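Local structure of geranyltranstransferase (Thermotoga neapolitana, 4WK5) at residues V94-L98 with P99-N103; A104-R108 with G109-C113; A125-G128 with L129-L132. The protein probably joins allylic and isopentenyl diphosphates into longer prenyl diphosphates, as a magnesium-dependent prenyltransferase of the FPP/GGPP synthase family. All blocks are in the same frame, centred on the assembly; numbering follows the deposited sequence.

Interaction 1 of 3, residues V94-L98 with P99-N103; sequences VHDDL and PPIDN
Ile-101 folds back over the last turn of helix 75-96 and covers the carbonyls of His-95 and Asp-96. This is the first aspartate-rich motif of the polyprenyl synthase fold: Asp-96 and Asp-97, four residues, then Asp-102. In relatives the motif binds magnesium.

Ile-101 has CG1 opposite its carbonyl carbon (chi1 -53°). The outer bond is extended, and CD1 comes to 3.4 Å from His-95 O. CB lies 3.4 Å from Asp-96 O, and CG2 lies near the same oxygen. Beyond them, the side chain packs on Val-164 of helix 143-166 and on Leu-123 of the second subunit.

Leu-98 starts a type I beta turn that ends at Ile-101. Its O accepts from Ile-101 N at 2.9 Å and from Asn-103 N at 3.0 Å. The two donors come from opposite faces of the carbonyl plane, both well out of it. Two bonds therefore grip this oxygen and fix the turn. On the side-chain side, Leu-98 CB meets Pro-100 CD at 3.8 Å, an apolar contact inside the turn.

Asp-102 N donates to Asp-96 O at 2.9 Å, with a C=O...N angle of 168°. Asp-102 CG stands beside its own N (chi1 -66°). This torsion brings OD2 near Asp-96 CB. Asp-97 points away from the loop, and its OD2 forms a salt bridge with Arg-107. A water links the two acidic side chains, donating to Asp-97 OD1 at 2.6 Å and to Asp-102 OD2 at 2.9 Å.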
ATOM      1  N   VAL A  94     -12.286   1.092  -3.367  1.00 15.64           N
ATOM      2  CA  VAL A  94     -12.226   2.552  -3.294  1.00 17.38           C
ATOM      3  C   VAL A  94     -11.473   3.143  -4.493  1.00 18.14           C
ATOM      4  O   VAL A  94     -11.953   4.065  -5.149  1.00 16.05           O
ATOM      5  CB  VAL A  94     -11.570   3.015  -1.985  1.00 13.76           C
ATOM      6  CG1 VAL A  94     -11.340   4.520  -2.014  1.00 16.91           C
ATOM      7  CG2 VAL A  94     -12.464   2.633  -0.786  1.00 17.72           C
ATOM      8  N   HIS A  95     -10.305   2.596  -4.802  1.00 17.29           N
ATOM      9  CA  HIS A  95      -9.549   3.086  -5.951  1.00 15.32           C
ATOM     10  C   HIS A  95     -10.208   2.717  -7.282  1.00 14.15           C
ATOM     11  O   HIS A  95     -10.258   3.544  -8.205  1.00 16.91           O
ATOM     12  CB  HIS A  95      -8.103   2.568  -5.893  1.00 15.29           C
ATOM     13  CG  HIS A  95      -7.242   3.350  -4.951  1.00 16.10           C
ATOM     14  ND1 HIS A  95      -5.877   3.149  -4.824  1.00 15.61           N
ATOM     15  CD2 HIS A  95      -7.561   4.334  -4.073  1.00 16.61           C
ATOM     16  CE1 HIS A  95      -5.398   3.986  -3.920  1.00 15.53           C
ATOM     17  NE2 HIS A  95      -6.397   4.722  -3.458  1.00 16.92           N
ATOM     18  N   ASP A  96     -10.736   1.503  -7.375  1.00 17.83           N
ATOM     19  CA  ASP A  96     -11.349   1.072  -8.627  1.00 19.72           C
ATOM     20  C   ASP A  96     -12.575   1.907  -8.983  1.00 18.97           C
ATOM     21  O   ASP A  96     -12.852   2.120 -10.157  1.00 22.70           O
ATOM     22  CB  ASP A  96     -11.740  -0.409  -8.561  1.00 24.84           C
ATOM     23  CG  ASP A  96     -10.530  -1.328  -8.570  1.00 39.45           C
ATOM     24  OD1 ASP A  96      -9.428  -0.859  -8.926  1.00 42.59           O
ATOM     25  OD2 ASP A  96     -10.684  -2.517  -8.230  1.00 50.91           O
ATOM     26  N   ASP A  97     -13.317   2.376  -7.981  1.00 17.53           N
ATOM     27  CA  ASP A  97     -14.497   3.198  -8.252  1.00 19.54           C
ATOM     28  C   ASP A  97     -14.189   4.593  -8.765  1.00 20.87           C
ATOM     29  O   ASP A  97     -15.076   5.256  -9.275  1.00 21.37           O
ATOM     30  CB  ASP A  97     -15.358   3.371  -6.996  1.00 20.48           C
ATOM     31  CG  ASP A  97     -16.134   2.126  -6.634  1.00 26.96           C
ATOM     32  OD1 ASP A  97     -16.285   1.221  -7.496  1.00 25.83           O
ATOM     33  OD2 ASP A  97     -16.613   2.072  -5.482  1.00 23.52           O
ATOM     34  N   LEU A  98     -12.956   5.059  -8.586  1.00 19.27           N
ATOM     35  CA  LEU A  98     -12.629   6.451  -8.889  1.00 20.66           C
ATOM     36  C   LEU A  98     -12.902   6.795 -10.352  1.00 22.78           C
ATOM     37  O   LEU A  98     -12.841   5.934 -11.224  1.00 21.96           O
ATOM     38  CB  LEU A  98     -11.161   6.738  -8.529  1.00 20.23           C
ATOM     39  CG  LEU A  98     -10.831   6.623  -7.033  1.00 18.93           C
ATOM     40  CD1 LEU A  98      -9.359   6.797  -6.823  1.00 17.91           C
ATOM     41  CD2 LEU A  98     -11.553   7.685  -6.231  1.00 21.07           C
ATOM     42  N   PRO A  99     -13.245   8.064 -10.620  1.00 20.91           N
ATOM     43  CA  PRO A  99     -13.581   8.488 -11.993  1.00 21.95           C
ATOM     44  C   PRO A  99     -12.567   8.110 -13.086  1.00 22.38           C
ATOM     45  O   PRO A  99     -13.014   7.746 -14.169  1.00 24.94           O
ATOM     46  CB  PRO A  99     -13.703  10.012 -11.856  1.00 24.44           C
ATOM     47  CG  PRO A  99     -14.187  10.199 -10.440  1.00 21.51           C
ATOM     48  CD  PRO A  99     -13.387   9.166  -9.651  1.00 21.11           C
ATOM     49  N   PRO A 100     -11.245   8.165 -12.816  1.00 20.72           N
ATOM     50  CA  PRO A 100     -10.326   7.740 -13.882  1.00 25.78           C
ATOM     51  C   PRO A 100     -10.309   6.233 -14.150  1.00 26.34           C
ATOM     52  O   PRO A 100      -9.732   5.821 -15.164  1.00 26.95           O
ATOM     53  CB  PRO A 100      -8.953   8.175 -13.356  1.00 25.17           C
ATOM     54  CG  PRO A 100      -9.221   9.183 -12.316  1.00 31.95           C
ATOM     55  CD  PRO A 100     -10.514   8.764 -11.687  1.00 23.16           C
ATOM     56  N   ILE A 101     -10.880   5.430 -13.256  1.00 23.64           N
ATOM     57  CA  ILE A 101     -10.914   3.980 -13.445  1.00 21.61           C
ATOM     58  C   ILE A 101     -12.342   3.544 -13.797  1.00 27.61           C
ATOM     59  O   ILE A 101     -12.724   3.662 -14.966  1.00 28.55           O
ATOM     60  CB  ILE A 101     -10.363   3.229 -12.214  1.00 21.76           C
ATOM     61  CG1 ILE A 101      -8.975   3.788 -11.868  1.00 31.45           C
ATOM     62  CG2 ILE A 101     -10.254   1.734 -12.489  1.00 28.70           C
ATOM     63  CD1 ILE A 101      -8.189   2.952 -10.884  1.00 36.11           C
ATOM     64  N   ASP A 102     -13.149   3.070 -12.841  1.00 22.04           N
ATOM     65  CA  ASP A 102     -14.497   2.598 -13.204  1.00 25.95           C
ATOM     66  C   ASP A 102     -15.568   3.690 -13.139  1.00 28.73           C
ATOM     67  O   ASP A 102     -16.664   3.518 -13.686  1.00 30.36           O
ATOM     68  CB  ASP A 102     -14.950   1.437 -12.307  1.00 30.14           C
ATOM     69  CG  ASP A 102     -14.134   0.170 -12.501  1.00 34.59           C
ATOM     70  OD1 ASP A 102     -13.449   0.012 -13.538  1.00 34.32           O
ATOM     71  OD2 ASP A 102     -14.190  -0.684 -11.593  1.00 34.06           O
ATOM     72  N   ASN A 103     -15.271   4.794 -12.455  1.00 25.06           N
ATOM     73  CA  ASN A 103     -16.196   5.927 -12.361  1.00 26.18           C
ATOM     74  C   ASN A 103     -17.591   5.523 -11.857  1.00 25.10           C
ATOM     75  O   ASN A 103     -18.606   5.775 -12.514  1.00 26.98           O
ATOM     76  CB  ASN A 103     -16.305   6.619 -13.724  1.00 26.09           C
ATOM     77  CG  ASN A 103     -16.967   7.977 -13.645  1.00 28.16           C
ATOM     78  OD1 ASN A 103     -16.917   8.661 -12.617  1.00 27.60           O
ATOM     79  ND2 ASN A 103     -17.605   8.376 -14.741  1.00 33.23           N
TER
HETATM   80  O   HOH W   1     -16.313   0.017  -9.749  1.00 35.97           O

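Interaction 2 of 3, residues A104-R108 with G109-C113; sequences ADFRR and GKPSC
Arg-107 and Lys-110 form the hydrogen-bonded pair of a short antiparallel beta hairpin. Arg-107 N donates to Lys-110 O at 2.7 Å, and Lys-110 N returns to Arg-107 O at 3.0 Å. The type I' turn between them is made by Arg-108 and Gly-109, both with positive phi.

Two more hydrogen bonds close the base. Ser-112 N donates to Asp-105 O at 2.9 Å, nearly straight at its hydrogen. Ser-112 OG donates to Ala-104 O at 2.7 Å. The hydroxyl sits between the backbone N and the carbonyl carbon (chi1 57°), which turns it toward Ala-104. Ser-112 is also the N-cap residue of helix 113-117.

Weaker contacts fill the non-hydrogen-bonded pair, Phe-106 with Pro-111. Phe-106 CA lies 3.2 Å from Lys-110 O, a bent CA-H...O contact. Pro-111 CA makes another with Asp-105 O at 3.4 Å. The two side chains diverge, yet Phe-106 CE2 still meets Pro-111 CD at 4.1 Å.

Water completes the turn. Two waters each donate to Arg-108 O and accept from Lys-110 NZ, tying the bent end of the lysine to the backbone.

The hairpin lies at the surface and comes between helix 75-96 and helix 113-117 in the chain. Lys-110 and Cys-113 pack on helix 43-53.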
ATOM      1  N   ALA A 104     -17.627   4.879 -10.697  1.00 24.03           N
ATOM      2  CA  ALA A 104     -18.882   4.434 -10.103  1.00 24.28           C
ATOM      3  C   ALA A 104     -19.415   5.480  -9.132  1.00 20.96           C
ATOM      4  O   ALA A 104     -18.703   5.910  -8.226  1.00 22.85           O
ATOM      5  CB  ALA A 104     -18.694   3.096  -9.393  1.00 26.55           C
ATOM      6  N   ASP A 105     -20.662   5.896  -9.329  1.00 21.71           N
ATOM      7  CA  ASP A 105     -21.276   6.866  -8.424  1.00 20.25           C
ATOM      8  C   ASP A 105     -21.786   6.171  -7.175  1.00 23.28           C
ATOM      9  O   ASP A 105     -21.962   6.798  -6.120  1.00 25.57           O
ATOM     10  CB  ASP A 105     -22.440   7.593  -9.099  1.00 23.43           C
ATOM     11  CG  ASP A 105     -21.987   8.689 -10.060  1.00 33.19           C
ATOM     12  OD1 ASP A 105     -20.783   9.017 -10.104  1.00 29.78           O
ATOM     13  OD2 ASP A 105     -22.861   9.240 -10.763  1.00 36.08           O
ATOM     14  N   PHE A 106     -22.076   4.882  -7.302  1.00 23.11           N
ATOM     15  CA  PHE A 106     -22.639   4.129  -6.187  1.00 22.65           C
ATOM     16  C   PHE A 106     -21.929   2.805  -5.967  1.00 25.78           C
ATOM     17  O   PHE A 106     -21.396   2.206  -6.901  1.00 26.16           O
ATOM     18  CB  PHE A 106     -24.136   3.884  -6.408  1.00 23.88           C
ATOM     19  CG  PHE A 106     -24.984   5.113  -6.206  1.00 22.82           C
ATOM     20  CD1 PHE A 106     -25.219   5.994  -7.260  1.00 28.74           C
ATOM     21  CD2 PHE A 106     -25.515   5.402  -4.959  1.00 22.32           C
ATOM     22  CE1 PHE A 106     -25.991   7.136  -7.072  1.00 24.77           C
ATOM     23  CE2 PHE A 106     -26.287   6.543  -4.762  1.00 26.14           C
ATOM     24  CZ  PHE A 106     -26.524   7.410  -5.821  1.00 27.74           C
ATOM     25  N   ARG A 107     -21.926   2.365  -4.715  1.00 25.53           N
ATOM     26  CA  ARG A 107     -21.474   1.023  -4.374  1.00 25.09           C
ATOM     27  C   ARG A 107     -22.383   0.503  -3.270  1.00 21.26           C
ATOM     28  O   ARG A 107     -22.597   1.190  -2.273  1.00 27.25           O
ATOM     29  CB  ARG A 107     -20.010   1.014  -3.932  1.00 28.82           C
ATOM     30  CG  ARG A 107     -19.560  -0.344  -3.383  1.00 29.86           C
ATOM     31  CD  ARG A 107     -18.052  -0.477  -3.336  1.00 25.69           C
ATOM     32  NE  ARG A 107     -17.448  -0.484  -4.667  1.00 28.60           N
ATOM     33  CZ  ARG A 107     -17.426  -1.542  -5.476  1.00 29.23           C
ATOM     34  NH1 ARG A 107     -17.989  -2.684  -5.097  1.00 32.24           N
ATOM     35  NH2 ARG A 107     -16.835  -1.455  -6.663  1.00 29.66           N
ATOM     36  N   ARG A 108     -22.927  -0.698  -3.465  1.00 30.98           N
ATOM     37  CA  ARG A 108     -23.890  -1.286  -2.535  1.00 34.12           C
ATOM     38  C   ARG A 108     -25.031  -0.319  -2.207  1.00 33.83           C
ATOM     39  O   ARG A 108     -25.438  -0.184  -1.048  1.00 28.83           O
ATOM     40  CB  ARG A 108     -23.202  -1.733  -1.241  1.00 38.95           C
ATOM     41  CG  ARG A 108     -22.216  -2.888  -1.411  1.00 44.03           C
ATOM     42  CD  ARG A 108     -22.101  -3.705  -0.128  1.00 52.70           C
ATOM     43  NE  ARG A 108     -22.825  -4.973  -0.226  1.00 61.54           N
ATOM     44  CZ  ARG A 108     -23.488  -5.542   0.774  1.00 63.35           C
ATOM     45  NH1 ARG A 108     -23.536  -4.956   1.965  1.00 57.57           N
ATOM     46  NH2 ARG A 108     -24.116  -6.695   0.581  1.00 69.96           N
ATOM     47  N   GLY A 109     -25.524   0.370  -3.231  1.00 25.92           N
ATOM     48  CA  GLY A 109     -26.675   1.243  -3.082  1.00 25.74           C
ATOM     49  C   GLY A 109     -26.411   2.574  -2.405  1.00 23.03           C
ATOM     50  O   GLY A 109     -27.329   3.388  -2.263  1.00 25.02           O
ATOM     51  N   LYS A 110     -25.164   2.802  -2.002  1.00 22.98           N
ATOM     52  CA  LYS A 110     -24.783   4.055  -1.349  1.00 21.75           C
ATOM     53  C   LYS A 110     -23.725   4.773  -2.181  1.00 20.45           C
ATOM     54  O   LYS A 110     -23.034   4.137  -2.964  1.00 21.77           O
ATOM     55  CB  LYS A 110     -24.276   3.783   0.078  1.00 25.69           C
ATOM     56  CG  LYS A 110     -25.363   3.168   0.988  1.00 27.25           C
ATOM     57  CD  LYS A 110     -24.915   3.057   2.449  1.00 31.25           C
ATOM     58  CE  LYS A 110     -26.075   2.589   3.344  1.00 26.62           C
ATOM     59  NZ  LYS A 110     -26.368   1.153   3.073  1.00 33.23           N
ATOM     60  N   PRO A 111     -23.597   6.104  -2.015  1.00 21.72           N
ATOM     61  CA  PRO A 111     -22.585   6.805  -2.818  1.00 19.74           C
ATOM     62  C   PRO A 111     -21.216   6.182  -2.662  1.00 18.31           C
ATOM     63  O   PRO A 111     -20.836   5.757  -1.566  1.00 22.27           O
ATOM     64  CB  PRO A 111     -22.595   8.222  -2.244  1.00 21.33           C
ATOM     65  CG  PRO A 111     -23.983   8.388  -1.708  1.00 25.23           C
ATOM     66  CD  PRO A 111     -24.364   7.028  -1.162  1.00 21.27           C
ATOM     67  N   SER A 112     -20.481   6.108  -3.764  1.00 18.09           N
ATOM     68  CA  SER A 112     -19.107   5.653  -3.704  1.00 19.43           C
ATOM     69  C   SER A 112     -18.306   6.599  -2.809  1.00 19.14           C
ATOM     70  O   SER A 112     -18.773   7.694  -2.492  1.00 18.34           O
ATOM     71  CB  SER A 112     -18.521   5.607  -5.104  1.00 19.49           C
ATOM     72  OG  SER A 112     -18.626   6.894  -5.691  1.00 21.23           O
ATOM     73  N   CYS A 113     -17.118   6.178  -2.388  1.00 19.91           N
ATOM     74  CA  CYS A 113     -16.335   6.971  -1.443  1.00 19.45           C
ATOM     75  C   CYS A 113     -16.030   8.361  -2.024  1.00 18.46           C
ATOM     76  O   CYS A 113     -16.157   9.362  -1.321  1.00 19.44           O
ATOM     77  CB  CYS A 113     -15.043   6.234  -1.072  1.00 19.28           C
ATOM     78  SG  CYS A 113     -14.097   6.995   0.298  1.00 20.91           S
TER
HETATM   79  O   HOH W   2     -20.713   3.098  -0.895  1.00 30.25           O
HETATM   80  O   HOH W   3     -24.308  -0.193   1.878  1.00 43.64           O
HETATM   81  O   HOH W   4     -27.772   0.167   0.653  1.00 46.88           O

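Interaction 3 of 3, residues A125-G128 with L129-L132; sequences AGDG and LFFL
Phe-131 lays one face of its ring over Asp-127 O, which sits 3.2 Å above the plane and is offset toward the rim. The Phe-130 ring brings CD2 to 3.2 Å from Gly-126 O. Both are contacts four residues apart along a largely buried stretch of helix 119-138 in the all-alpha polyprenyl synthase fold.

The rings also meet others at the dimer interface. Phe-130 packs edge-to-face with Phe-131 of the second subunit, and Phe-131 with Phe-130 of that subunit. Within its own chain Phe-130 is edge-to-face with His-95 and also meets Phe-88.

A first torsion of -59° sends the ring of Phe-131 back along the helix, over the preceding turn. CE2 then reaches Asp-127 CB at 4.2 Å. Asp-127 OD2 is hydrogen-bonded to His-95 ND1 of the second subunit. Its OD1 lies close to OD1 of Asp-127 of the second subunit. These like charges might raise the proton affinity there, though each OD2 has a histidine partner.

The leucines rest on the carbonyl four residues before them. Leu-129 CG lies 3.4 Å from Ala-125 O, and its branches continue onto helices 75-96, 43-53 and 23-36. Gly-126 and Gly-128 contribute only backbone.

Four backbone hydrogen bonds join the two turns in an unbroken alpha-helical series. Leu-129 N donates to Ala-125 O at 2.9 Å, and Phe-130 and Phe-131 continue the pattern onto Gly-126 and Asp-127. The last bond runs from Leu-132 N to Gly-128 O at 2.9 Å, and Leu-132 CG lies 3.4 Å from that same oxygen.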
ATOM      1  N   ALA A 125      -7.963   7.776   1.362  1.00 14.29           N
ATOM      2  CA  ALA A 125      -8.614   6.769   2.208  1.00 14.45           C
ATOM      3  C   ALA A 125      -8.273   5.366   1.734  1.00 16.43           C
ATOM      4  O   ALA A 125      -8.023   4.474   2.558  1.00 15.88           O
ATOM      5  CB  ALA A 125     -10.141   6.979   2.239  1.00 16.20           C
ATOM      6  N   GLY A 126      -8.230   5.187   0.408  1.00 15.20           N
ATOM      7  CA  GLY A 126      -7.804   3.924  -0.180  1.00 15.42           C
ATOM      8  C   GLY A 126      -6.379   3.585   0.228  1.00 16.28           C
ATOM      9  O   GLY A 126      -6.098   2.450   0.621  1.00 15.61           O
ATOM     10  N   ASP A 127      -5.472   4.558   0.127  1.00 14.84           N
ATOM     11  CA  ASP A 127      -4.103   4.325   0.578  1.00 13.26           C
ATOM     12  C   ASP A 127      -4.060   3.939   2.060  1.00 17.27           C
ATOM     13  O   ASP A 127      -3.334   3.017   2.449  1.00 16.24           O
ATOM     14  CB  ASP A 127      -3.229   5.564   0.332  1.00 12.73           C
ATOM     15  CG  ASP A 127      -2.955   5.810  -1.144  1.00 15.32           C
ATOM     16  OD1 ASP A 127      -3.220   4.929  -1.988  1.00 17.42           O
ATOM     17  OD2 ASP A 127      -2.401   6.890  -1.455  1.00 16.67           O
ATOM     18  N   GLY A 128      -4.823   4.653   2.887  1.00 14.44           N
ATOM     19  CA  GLY A 128      -4.834   4.383   4.315  1.00 13.72           C
ATOM     20  C   GLY A 128      -5.318   2.977   4.616  1.00 15.46           C
ATOM     21  O   GLY A 128      -4.751   2.290   5.478  1.00 16.39           O
ATOM     22  N   LEU A 129      -6.358   2.551   3.898  1.00 15.50           N
ATOM     23  CA  LEU A 129      -6.906   1.196   4.083  1.00 14.82           C
ATOM     24  C   LEU A 129      -5.881   0.124   3.687  1.00 14.43           C
ATOM     25  O   LEU A 129      -5.743  -0.893   4.385  1.00 15.99           O
ATOM     26  CB  LEU A 129      -8.201   1.015   3.283  1.00 13.56           C
ATOM     27  CG  LEU A 129      -9.415   1.725   3.905  1.00 14.03           C
ATOM     28  CD1 LEU A 129     -10.522   1.880   2.883  1.00 16.77           C
ATOM     29  CD2 LEU A 129      -9.918   0.977   5.132  1.00 17.28           C
ATOM     30  N   PHE A 130      -5.145   0.366   2.602  1.00 15.74           N
ATOM     31  CA  PHE A 130      -4.061  -0.554   2.220  1.00 16.47           C
ATOM     32  C   PHE A 130      -3.043  -0.666   3.349  1.00 14.54           C
ATOM     33  O   PHE A 130      -2.613  -1.761   3.728  1.00 15.71           O
ATOM     34  CB  PHE A 130      -3.333  -0.092   0.937  1.00 16.93           C
ATOM     35  CG  PHE A 130      -4.087  -0.365  -0.351  1.00 14.92           C
ATOM     36  CD1 PHE A 130      -4.588  -1.630  -0.642  1.00 15.96           C
ATOM     37  CD2 PHE A 130      -4.236   0.648  -1.304  1.00 17.63           C
ATOM     38  CE1 PHE A 130      -5.273  -1.876  -1.852  1.00 15.58           C
ATOM     39  CE2 PHE A 130      -4.908   0.405  -2.505  1.00 16.20           C
ATOM     40  CZ  PHE A 130      -5.428  -0.860  -2.774  1.00 17.53           C
ATOM     41  N   PHE A 131      -2.649   0.472   3.896  1.00 14.80           N
ATOM     42  CA  PHE A 131      -1.576   0.463   4.892  1.00 13.89           C
ATOM     43  C   PHE A 131      -2.066  -0.158   6.200  1.00 15.61           C
ATOM     44  O   PHE A 131      -1.305  -0.832   6.889  1.00 16.82           O
ATOM     45  CB  PHE A 131      -1.026   1.887   5.116  1.00 16.91           C
ATOM     46  CG  PHE A 131      -0.468   2.525   3.857  1.00 12.87           C
ATOM     47  CD1 PHE A 131      -0.041   1.746   2.793  1.00 15.95           C
ATOM     48  CD2 PHE A 131      -0.397   3.905   3.746  1.00 15.82           C
ATOM     49  CE1 PHE A 131       0.452   2.328   1.631  1.00 17.28           C
ATOM     50  CE2 PHE A 131       0.095   4.500   2.588  1.00 17.65           C
ATOM     51  CZ  PHE A 131       0.513   3.713   1.528  1.00 17.25           C
ATOM     52  N   LEU A 132      -3.336   0.049   6.530  1.00 14.97           N
ATOM     53  CA  LEU A 132      -3.928  -0.612   7.701  1.00 18.23           C
ATOM     54  C   LEU A 132      -3.907  -2.133   7.520  1.00 15.03           C
ATOM     55  O   LEU A 132      -3.649  -2.877   8.473  1.00 19.09           O
ATOM     56  CB  LEU A 132      -5.359  -0.130   7.920  1.00 19.98           C
ATOM     57  CG  LEU A 132      -5.531   1.206   8.642  1.00 28.89           C
ATOM     58  CD1 LEU A 132      -7.019   1.519   8.732  1.00 34.54           C
ATOM     59  CD2 LEU A 132      -4.923   1.153  10.035  1.00 28.08           C
TER

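Overall arrangement
The three contacts follow one another along the chain, all within the polyprenyl synthetase range. Interaction 1 joins the C-terminal part of helix 75-96 to the loop after it, interaction 2 is the hairpin that follows, and interaction 3 lies on helix 119-138. Centres of 1 and 2 are about 11 Å apart, those of 1 and 3 about 15 Å, and those of 2 and 3 about 18 Å. Interactions 1 and 2 touch: Asp-97 O probably accepts from Ala-104 N. Interactions 1 and 3 meet where His-95 packs on Gly-126. Both also touch the second subunit, whereas the hairpin does not. The aspartate-rich turn touches both the surface hairpin and the dimer interface.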